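Local coordinates for protein yahD a copper inducible hydrolase (Lactococcus lactis subsp. lactis, PDB 3OG9) that is a copper-inducible member of the alpha/beta hydrolase fold, probably a hydrolase, and holds D-malate in its pocket, at residues I35-H43 / V198-K209; T70-L79 / H134-E142. All blocks are in the same frame, centred on the assembly; numbering follows the deposited sequence.

In the fold
The chain folds as an alpha/beta hydrolase, and the two contacts lie on opposite sides of its centre, 28 Å apart centre to centre and about 8 Å between nearest atoms. Interaction 1 (35-43 with 198-209) pairs helix 33-39 with the C-terminal helix 195-208, both packed on the central sheet and away from the malate. Interaction 2 (70-79 with 134-142) falls between those two helices in sequence and joins the run leading into helix 76-97 to the loop after strand 129-133. It brings F74 and M136 to the D-malate pocket, which also includes S110 and H191, consistent with a Ser-His-Asp triad.

Interaction 1 of 2, residues I35-H43 / V198-K209; sequences IAEMIAPSH and VLAAKKWLTETK. Unlike the reference sequence in segment 198-209: K202 (reference Asn).
The imidazole of H43 meets K209 at its edge: NZ of K209 donates to NE2 of H43 at 3.0 Å, somewhat out of the ring plane, while ND1 is bonded to the backbone oxygen of A17. Both ring nitrogens are therefore engaged. The other flat group, the indole of W204, points to the sheet, against I131 and F153; OG1 of T208, in one of two modelled conformers, lies over the centre of one face, and the F153 ring meets the indole with planes inclined. This is helix-helix packing on one side of the alpha/beta hydrolase sheet, with helix 35-39 crossing helix 198-208 at -41° and their axes 9.2 Å apart.

At the crossing I39 acts as a knob in a hole formed by V198, A201, K202 and L205. Its CG1 reaches CG1 of V198 at 3.7 Å, and CG2 faces CD2 of L205. That same L205 methyl also lies against CB of A40, 3.7 Å away. One turn back, CG2 of I35 meets both methyls of V198. F133 touches I39 and A201 from the sheet side.

Where helix 35-39 ends, M38 O accepts from K202 and I39 O from a water, which also donates to K202 O, bridging the two backbones. K202, a residue that differs from the reference sequence, runs straight to CE with CG anti to the backbone N, then bends at chi4 (65°). This bend delivers NZ to M38 O at 2.8 Å, nearly end-on to the carbonyl at 162°, with CG of P41 3.5 Å from the same nitrogen.

Interaction 2 of 2, residues T70-L79 / H134-E142; sequences TKENFDLESL and HGMQLEDFE. With MLT (D-malate), chain C.
K71 lies along the backbone of 137-139, and its side chain can be followed outward. CB is 4.1 Å from L138 O; CG and CD each come closer to that oxygen, at 3.6 Å. The chain then bends at chi3 (-90°), taking CE and NZ over to the amide of Q137. NZ donates to Q137 OE1 at 3.1 Å, 32° out of the carbonyl plane, while NE2 of the same amide is bonded to D174, so both polar atoms of the Q137 amide are engaged. Water 2 closes the backbone gap by donating to K71 O and L138 O.

Next to the lysine, the F74 ring lies between two groups. CD2 of L138 makes a CH-pi contact on one face, 3.8 Å from the centroid, and T70 O lies over the centre of the opposite face. L138 O meets the ring edge in plane. The other L138 methyl, CD1, packs on both methyls of L79, and L76 lays CD2 against CB of E139. The E139 carboxylate is held by R122 and N118.

M136 reaches F74 from the opposite direction. Its SD is 3.9 Å from CZ of F74, an oblique Met-aromatic contact, and the chain bends at chi3 (-55°) to press CE tightly on CG2 of T70. The same sulfur lies near C2 of D-malate, whose O3 is 3.4 Å from CE1 of F74, at the ring edge. F74 and M136 thus form one wall of the malate pocket, built from loops at the C-terminal edge of an alpha/beta hydrolase sheet.

Interaction 1 of 2, residues I35-H43 / V198-K209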
loop_
_atom_site.group_PDB
_atom_site.type_symbol
_atom_site.label_atom_id
_atom_site.label_comp_id
_atom_site.label_asym_id
_atom_site.label_seq_id
_atom_site.Cartn_x
_atom_site.Cartn_y
_atom_site.Cartn_z
ATOM N N ILE A 35 -12.760 1.305 -6.303
ATOM C CA ILE A 35 -11.536 1.319 -7.089
ATOM C C ILE A 35 -10.996 -0.125 -7.244
ATOM O O ILE A 35 -10.638 -0.559 -8.359
ATOM C CB ILE A 35 -10.455 2.266 -6.438
ATOM C CG1 ILE A 35 -10.913 3.726 -6.444
ATOM C CG2 ILE A 35 -9.084 2.197 -7.134
ATOM C CD1 ILE A 35 -11.115 4.252 -7.753
ATOM N N ALA A 36 -10.891 -0.841 -6.129
ATOM C CA ALA A 36 -10.402 -2.245 -6.172
ATOM C C ALA A 36 -11.287 -3.114 -7.060
ATOM O O ALA A 36 -10.789 -3.957 -7.789
ATOM C CB ALA A 36 -10.341 -2.860 -4.758
ATOM N N GLU A 37 -12.600 -2.903 -6.977
ATOM C CA GLU A 37 -13.549 -3.595 -7.830
ATOM C C GLU A 37 -13.308 -3.351 -9.336
ATOM O O GLU A 37 -13.553 -4.249 -10.134
ATOM C CB GLU A 37 -14.989 -3.272 -7.420
ATOM C CG GLU A 37 -15.411 -4.020 -6.152
ATOM C CD GLU A 37 -16.655 -3.450 -5.458
ATOM O OE1 GLU A 37 -17.175 -4.150 -4.550
ATOM O OE2 GLU A 37 -17.126 -2.324 -5.782
ATOM N N MET A 38 -12.809 -2.173 -9.703
ATOM C CA MET A 38 -12.423 -1.892 -11.102
ATOM C C MET A 38 -11.079 -2.525 -11.490
ATOM O O MET A 38 -10.914 -3.019 -12.613
ATOM C CB MET A 38 -12.392 -0.377 -11.388
ATOM C CG MET A 38 -13.762 0.281 -11.417
ATOM S SD MET A 38 -13.826 1.927 -12.191
ATOM C CE MET A 38 -13.504 1.481 -13.898
ATOM N N ILE A 39 -10.129 -2.519 -10.560
ATOM C CA ILE A 39 -8.806 -3.059 -10.809
ATOM C C ILE A 39 -8.794 -4.592 -10.916
ATOM O O ILE A 39 -8.140 -5.161 -11.803
ATOM C CB ILE A 39 -7.838 -2.601 -9.714
ATOM C CG1 ILE A 39 -7.648 -1.077 -9.776
ATOM C CG2 ILE A 39 -6.459 -3.332 -9.813
ATOM C CD1 ILE A 39 -6.876 -0.522 -8.574
ATOM N N ALA A 40 -9.497 -5.246 -9.999
ATOM C CA ALA A 40 -9.478 -6.702 -9.899
ATOM C C ALA A 40 -10.899 -7.214 -9.731
ATOM O O ALA A 40 -11.270 -7.617 -8.627
ATOM C CB ALA A 40 -8.616 -7.123 -8.710
ATOM N N PRO A 41 -11.717 -7.167 -10.809
ATOM C CA PRO A 41 -13.117 -7.581 -10.681
ATOM C C PRO A 41 -13.253 -8.999 -10.122
ATOM O O PRO A 41 -12.495 -9.885 -10.530
ATOM C CB PRO A 41 -13.636 -7.537 -12.138
ATOM C CG PRO A 41 -12.812 -6.482 -12.782
ATOM C CD PRO A 41 -11.418 -6.709 -12.187
ATOM N N SER A 42 -14.197 -9.186 -9.191
ATOM C CA SER A 42 -14.541 -10.502 -8.622
ATOM C C SER A 42 -13.601 -10.980 -7.491
ATOM O O SER A 42 -13.878 -11.997 -6.855
ATOM C CB SER A 42 -14.618 -11.606 -9.706
ATOM O OG SER A 42 -15.395 -11.266 -10.854
ATOM N N HIS A 43 -12.489 -10.283 -7.251
ATOM C CA HIS A 43 -11.550 -10.741 -6.216
ATOM C C HIS A 43 -12.103 -10.402 -4.832
ATOM O O HIS A 43 -12.667 -9.337 -4.650
ATOM C CB HIS A 43 -10.159 -10.107 -6.394
ATOM C CG HIS A 43 -9.399 -10.627 -7.583
ATOM N ND1 HIS A 43 -8.199 -11.294 -7.459
ATOM C CD2 HIS A 43 -9.646 -10.552 -8.913
ATOM C CE1 HIS A 43 -7.744 -11.618 -8.662
ATOM N NE2 HIS A 43 -8.594 -11.164 -9.563
ATOM N N VAL A 198 -5.553 4.275 -12.294
ATOM C CA VAL A 198 -6.338 3.092 -11.937
ATOM C C VAL A 198 -6.572 2.119 -13.126
ATOM O O VAL A 198 -6.436 0.878 -12.981
ATOM C CB VAL A 198 -7.642 3.495 -11.233
ATOM C CG1 VAL A 198 -8.568 2.292 -11.044
ATOM C CG2 VAL A 198 -7.297 4.151 -9.925
ATOM N N LEU A 199 -6.901 2.663 -14.293
ATOM C CA LEU A 199 -6.971 1.817 -15.498
ATOM C C LEU A 199 -5.618 1.181 -15.867
ATOM O O LEU A 199 -5.576 0.034 -16.338
ATOM C CB LEU A 199 -7.577 2.577 -16.686
ATOM C CG LEU A 199 -9.046 2.981 -16.470
ATOM C CD1 LEU A 199 -9.610 3.651 -17.733
ATOM C CD2 LEU A 199 -9.898 1.766 -16.105
ATOM N N ALA A 200 -4.532 1.923 -15.668
ATOM C CA ALA A 200 -3.189 1.417 -15.927
ATOM C C ALA A 200 -2.896 0.209 -15.016
ATOM O O ALA A 200 -2.313 -0.811 -15.439
ATOM C CB ALA A 200 -2.159 2.510 -15.735
ATOM N N ALA A 201 -3.330 0.316 -13.757
ATOM C CA ALA A 201 -3.127 -0.778 -12.779
ATOM C C ALA A 201 -3.983 -2.001 -13.124
ATOM O O ALA A 201 -3.504 -3.156 -13.082
ATOM C CB ALA A 201 -3.445 -0.276 -11.375
ATOM N N LYS A 202 -5.239 -1.749 -13.513
ATOM C CA LYS A 202 -6.141 -2.783 -14.053
ATOM C C LYS A 202 -5.494 -3.547 -15.221
ATOM O O LYS A 202 -5.470 -4.790 -15.274
ATOM C CB LYS A 202 -7.453 -2.118 -14.524
ATOM C CG LYS A 202 -8.538 -3.091 -15.045
ATOM C CD LYS A 202 -9.796 -2.326 -15.482
ATOM C CE LYS A 202 -10.872 -3.282 -16.058
ATOM N NZ LYS A 202 -11.417 -4.250 -15.037
ATOM N N LYS A 203 -4.953 -2.798 -16.162
ATOM C CA LYS A 203 -4.291 -3.411 -17.312
ATOM C C LYS A 203 -3.056 -4.202 -16.890
ATOM O O LYS A 203 -2.835 -5.347 -17.320
ATOM C CB LYS A 203 -3.946 -2.340 -18.337
ATOM C CG LYS A 203 -3.214 -2.841 -19.592
ATOM C CD LYS A 203 -3.215 -1.698 -20.626
ATOM C CE LYS A 203 -1.980 -1.686 -21.492
ATOM N NZ LYS A 203 -1.631 -3.055 -21.946
ATOM N N TRP A 204 -2.244 -3.598 -16.040
ATOM C CA TRP A 204 -1.051 -4.264 -15.514
ATOM C C TRP A 204 -1.401 -5.569 -14.801
ATOM O O TRP A 204 -0.762 -6.600 -15.048
ATOM C CB TRP A 204 -0.328 -3.341 -14.552
ATOM C CG TRP A 204 0.866 -3.947 -13.861
ATOM C CD1 TRP A 204 2.129 -4.061 -14.361
ATOM C CD2 TRP A 204 0.909 -4.476 -12.528
ATOM N NE1 TRP A 204 2.967 -4.620 -13.421
ATOM C CE2 TRP A 204 2.248 -4.888 -12.285
ATOM C CE3 TRP A 204 -0.043 -4.644 -11.517
ATOM C CZ2 TRP A 204 2.651 -5.458 -11.081
ATOM C CZ3 TRP A 204 0.377 -5.209 -10.278
ATOM C CH2 TRP A 204 1.712 -5.579 -10.077
ATOM N N LEU A 205 -2.446 -5.553 -13.972
ATOM C CA LEU A 205 -2.852 -6.778 -13.290
ATOM C C LEU A 205 -3.249 -7.908 -14.257
ATOM O O LEU A 205 -2.864 -9.057 -14.024
ATOM C CB LEU A 205 -3.975 -6.525 -12.271
ATOM C CG LEU A 205 -4.207 -7.653 -11.257
ATOM C CD1 LEU A 205 -2.988 -7.941 -10.381
ATOM C CD2 LEU A 205 -5.362 -7.298 -10.357
ATOM N N THR A 206 -3.996 -7.592 -15.327
ATOM C CA THR A 206 -4.288 -8.591 -16.398
ATOM C C THR A 206 -3.036 -9.208 -17.037
ATOM O O THR A 206 -3.045 -10.368 -17.462
ATOM C CB THR A 206 -5.203 -8.044 -17.543
ATOM O OG1 THR A 206 -4.448 -7.230 -18.459
ATOM C CG2 THR A 206 -6.355 -7.259 -16.970
ATOM N N GLU A 207 -1.964 -8.429 -17.105
ATOM C CA GLU A 207 -0.690 -8.892 -17.664
ATOM C C GLU A 207 0.110 -9.712 -16.694
ATOM O O GLU A 207 0.819 -10.627 -17.099
ATOM C CB GLU A 207 0.162 -7.707 -18.118
ATOM C CG GLU A 207 -0.480 -6.954 -19.245
ATOM C CD GLU A 207 0.151 -5.607 -19.495
ATOM O OE1 GLU A 207 1.241 -5.345 -18.952
ATOM O OE2 GLU A 207 -0.450 -4.803 -20.238
ATOM N N THR A 208 0.057 -9.361 -15.409
ATOM C CA THR A 208 0.906 -10.027 -14.404
ATOM C C THR A 208 0.181 -11.093 -13.586
ATOM O O THR A 208 0.821 -12.001 -13.043
ATOM C CB THR A 208 1.531 -9.029 -13.397
ATOM O OG1 THR A 208 0.493 -8.280 -12.753
ATOM C CG2 THR A 208 2.510 -8.086 -14.081
ATOM N N LYS A 209 -1.143 -10.964 -13.487
ATOM C CA LYS A 209 -1.972 -11.789 -12.585
ATOM C C LYS A 209 -1.515 -13.243 -12.559
ATOM O O LYS A 209 -1.227 -13.826 -13.617
ATOM C CB LYS A 209 -3.453 -11.699 -13.015
ATOM C CG LYS A 209 -4.492 -12.082 -11.944
ATOM C CD LYS A 209 -5.880 -12.322 -12.566
ATOM C CE LYS A 209 -6.790 -13.151 -11.625
ATOM N NZ LYS A 209 -8.266 -13.030 -11.905
HETATM O O HOH W 1 -7.379 -6.473 -13.887
#

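Interaction 2 of 2, residues T70-L79 / H134-E142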
loop_
_atom_site.group_PDB
_atom_site.type_symbol
_atom_site.label_atom_id
_atom_site.label_comp_id
_atom_site.label_asym_id
_atom_site.label_seq_id
_atom_site.Cartn_x
_atom_site.Cartn_y
_atom_site.Cartn_z
ATOM N N THR A 70 9.544 15.936 5.052
ATOM C CA THR A 70 9.108 14.662 4.500
ATOM C C THR A 70 9.490 13.543 5.488
ATOM O O THR A 70 8.781 13.377 6.443
ATOM C CB THR A 70 9.637 14.493 3.063
ATOM O OG1 THR A 70 9.012 15.518 2.249
ATOM C CG2 THR A 70 9.269 13.126 2.521
ATOM N N LYS A 71 10.641 12.879 5.342
ATOM C CA LYS A 71 10.959 11.720 6.211
ATOM C C LYS A 71 11.096 12.067 7.693
ATOM O O LYS A 71 10.778 11.246 8.536
ATOM C CB LYS A 71 12.204 10.934 5.716
ATOM C CG LYS A 71 11.890 10.009 4.518
ATOM C CD LYS A 71 12.981 9.004 4.261
ATOM C CE LYS A 71 14.012 9.521 3.311
ATOM N NZ LYS A 71 15.252 8.774 3.551
ATOM N N GLU A 72 11.570 13.277 8.001
ATOM C CA GLU A 72 11.683 13.725 9.390
ATOM C C GLU A 72 10.330 13.819 10.105
ATOM O O GLU A 72 10.295 13.805 11.337
ATOM C CB GLU A 72 12.420 15.086 9.516
ATOM C CG GLU A 72 13.903 15.048 9.058
ATOM C CD GLU A 72 14.072 15.169 7.528
ATOM O OE1 GLU A 72 13.051 15.348 6.813
ATOM O OE2 GLU A 72 15.236 15.089 7.033
ATOM N N ASN A 73 9.239 13.928 9.357
ATOM C CA ASN A 73 7.911 13.962 9.985
ATOM C C ASN A 73 7.299 12.594 10.282
ATOM O O ASN A 73 6.243 12.522 10.892
ATOM C CB ASN A 73 6.918 14.784 9.134
ATOM C CG ASN A 73 5.765 15.343 9.963
ATOM O OD1 ASN A 73 5.865 15.473 11.181
ATOM N ND2 ASN A 73 4.667 15.669 9.306
ATOM N N PHE A 74 7.949 11.506 9.860
ATOM C CA PHE A 74 7.357 10.170 10.049
ATOM C C PHE A 74 7.857 9.598 11.368
ATOM O O PHE A 74 9.076 9.445 11.572
ATOM C CB PHE A 74 7.695 9.251 8.869
ATOM C CG PHE A 74 7.327 9.818 7.513
ATOM C CD1 PHE A 74 6.156 10.555 7.336
ATOM C CD2 PHE A 74 8.105 9.517 6.383
ATOM C CE1 PHE A 74 5.808 11.061 6.060
ATOM C CE2 PHE A 74 7.768 10.017 5.113
ATOM C CZ PHE A 74 6.622 10.795 4.945
ATOM N N ASP A 75 6.928 9.302 12.268
ATOM C CA ASP A 75 7.274 8.663 13.551
ATOM C C ASP A 75 7.565 7.154 13.359
ATOM O O ASP A 75 6.658 6.303 13.251
ATOM C CB ASP A 75 6.183 8.945 14.580
ATOM C CG ASP A 75 6.467 8.333 15.941
ATOM O OD1 ASP A 75 7.346 7.451 16.034
ATOM O OD2 ASP A 75 5.775 8.728 16.912
ATOM N N LEU A 76 8.851 6.834 13.287
ATOM C CA LEU A 76 9.285 5.485 12.978
ATOM C C LEU A 76 8.975 4.478 14.074
ATOM O O LEU A 76 8.746 3.299 13.773
ATOM C CB LEU A 76 10.773 5.466 12.603
ATOM C CG LEU A 76 11.141 6.379 11.422
ATOM C CD1 LEU A 76 12.624 6.268 11.114
ATOM C CD2 LEU A 76 10.282 6.133 10.166
ATOM N N GLU A 77 8.938 4.916 15.332
ATOM C CA GLU A 77 8.470 4.012 16.389
ATOM C C GLU A 77 7.003 3.626 16.179
ATOM O O GLU A 77 6.640 2.446 16.296
ATOM C CB GLU A 77 8.709 4.596 17.779
ATOM C CG GLU A 77 10.185 4.449 18.224
ATOM C CD GLU A 77 10.434 4.817 19.698
ATOM O OE1 GLU A 77 9.467 5.015 20.469
ATOM O OE2 GLU A 77 11.620 4.907 20.077
ATOM N N SER A 78 6.176 4.618 15.855
ATOM C CA SER A 78 4.768 4.378 15.550
ATOM C C SER A 78 4.652 3.497 14.327
ATOM O O SER A 78 3.872 2.551 14.344
ATOM C CB SER A 78 4.005 5.685 15.333
ATOM O OG SER A 78 2.645 5.466 14.979
ATOM N N LEU A 79 5.408 3.818 13.278
ATOM C CA LEU A 79 5.388 3.025 12.047
ATOM C C LEU A 79 5.671 1.584 12.388
ATOM O O LEU A 79 4.989 0.676 11.931
ATOM C CB LEU A 79 6.388 3.569 10.997
ATOM C CG LEU A 79 6.576 2.748 9.712
ATOM C CD1 LEU A 79 5.271 2.676 8.916
ATOM C CD2 LEU A 79 7.761 3.247 8.864
ATOM N N HIS A 134 0.818 6.647 -5.669
ATOM C CA HIS A 134 1.474 7.795 -5.037
ATOM C C HIS A 134 2.147 7.469 -3.706
ATOM O O HIS A 134 2.003 8.200 -2.703
ATOM C CB HIS A 134 0.491 8.979 -4.950
ATOM C CG HIS A 134 -0.029 9.347 -6.293
ATOM N ND1 HIS A 134 0.777 9.922 -7.249
ATOM C CD2 HIS A 134 -1.217 9.103 -6.892
ATOM C CE1 HIS A 134 0.098 10.038 -8.378
ATOM N NE2 HIS A 134 -1.116 9.556 -8.185
ATOM N N GLY A 135 2.916 6.380 -3.740
ATOM C CA GLY A 135 3.703 5.942 -2.609
ATOM C C GLY A 135 5.085 6.601 -2.563
ATOM O O GLY A 135 5.536 7.290 -3.517
ATOM N N MET A 136 5.785 6.353 -1.451
ATOM C CA MET A 136 7.087 6.928 -1.217
ATOM C C MET A 136 7.864 6.083 -0.243
ATOM O O MET A 136 7.302 5.206 0.406
ATOM C CB MET A 136 6.924 8.338 -0.641
ATOM C CG MET A 136 6.355 8.383 0.804
ATOM S SD MET A 136 5.784 10.046 1.203
ATOM C CE MET A 136 7.251 10.953 0.878
ATOM N N GLN A 137 9.170 6.362 -0.132
ATOM C CA GLN A 137 9.982 5.746 0.916
ATOM C C GLN A 137 9.725 6.436 2.281
ATOM O O GLN A 137 9.834 7.654 2.379
ATOM C CB GLN A 137 11.468 5.832 0.521
ATOM C CG GLN A 137 12.369 5.130 1.497
ATOM C CD GLN A 137 13.804 5.465 1.320
ATOM O OE1 GLN A 137 14.222 6.622 1.513
ATOM N NE2 GLN A 137 14.597 4.457 0.965
ATOM N N LEU A 138 9.413 5.662 3.322
ATOM C CA LEU A 138 9.230 6.189 4.683
ATOM C C LEU A 138 10.539 6.257 5.516
ATOM O O LEU A 138 10.696 7.137 6.362
ATOM C CB LEU A 138 8.211 5.310 5.423
ATOM C CG LEU A 138 6.817 5.352 4.804
ATOM C CD1 LEU A 138 5.907 4.538 5.659
ATOM C CD2 LEU A 138 6.331 6.828 4.691
ATOM N N GLU A 139 11.447 5.310 5.281
ATOM C CA GLU A 139 12.687 5.215 6.024
ATOM C C GLU A 139 13.767 4.518 5.182
ATOM O O GLU A 139 13.465 3.730 4.269
ATOM C CB GLU A 139 12.459 4.464 7.358
ATOM C CG GLU A 139 11.670 3.170 7.174
ATOM C CD GLU A 139 11.794 2.195 8.345
ATOM O OE1 GLU A 139 12.609 2.486 9.285
ATOM O OE2 GLU A 139 11.092 1.135 8.296
ATOM N N ASP A 140 15.025 4.812 5.487
ATOM C CA ASP A 140 16.140 4.099 4.867
ATOM C C ASP A 140 16.637 3.075 5.891
ATOM O O ASP A 140 16.815 3.411 7.071
ATOM C CB ASP A 140 17.241 5.090 4.489
ATOM C CG ASP A 140 18.305 4.479 3.570
ATOM O OD1 ASP A 140 18.098 3.361 3.038
ATOM O OD2 ASP A 140 19.355 5.127 3.375
ATOM N N PHE A 141 16.826 1.826 5.460
ATOM C CA PHE A 141 17.294 0.745 6.337
ATOM C C PHE A 141 17.951 -0.367 5.521
ATOM O O PHE A 141 17.927 -0.321 4.304
ATOM C CB PHE A 141 16.149 0.173 7.192
ATOM C CG PHE A 141 14.968 -0.334 6.385
ATOM C CD1 PHE A 141 14.803 -1.705 6.156
ATOM C CD2 PHE A 141 14.014 0.557 5.870
ATOM C CE1 PHE A 141 13.717 -2.184 5.411
ATOM C CE2 PHE A 141 12.919 0.085 5.125
ATOM C CZ PHE A 141 12.776 -1.278 4.892
ATOM N N GLU A 142 18.544 -1.346 6.209
ATOM C CA GLU A 142 19.098 -2.544 5.560
ATOM C C GLU A 142 17.996 -3.581 5.338
ATOM O O GLU A 142 17.505 -4.204 6.299
ATOM C CB GLU A 142 20.247 -3.142 6.389
ATOM C CG GLU A 142 21.025 -4.251 5.662
ATOM C CD GLU A 142 21.950 -5.033 6.587
ATOM O OE1 GLU A 142 22.701 -4.385 7.342
ATOM O OE2 GLU A 142 21.932 -6.293 6.559
HETATM C C1 MLT C . 2.453 9.462 4.825
HETATM O O1 MLT C . 2.191 9.848 5.996
HETATM O O2 MLT C . 2.394 8.244 4.528
HETATM C C2 MLT C . 2.868 10.464 3.770
HETATM O O3 MLT C . 2.970 11.774 4.298
HETATM C C3 MLT C . 1.927 10.437 2.565
HETATM C C4 MLT C . 0.532 10.924 2.880
HETATM O O4 MLT C . -0.059 11.576 1.992
HETATM O O5 MLT C . -0.072 10.699 3.962
HETATM O O HOH W 2 11.637 8.764 8.499
#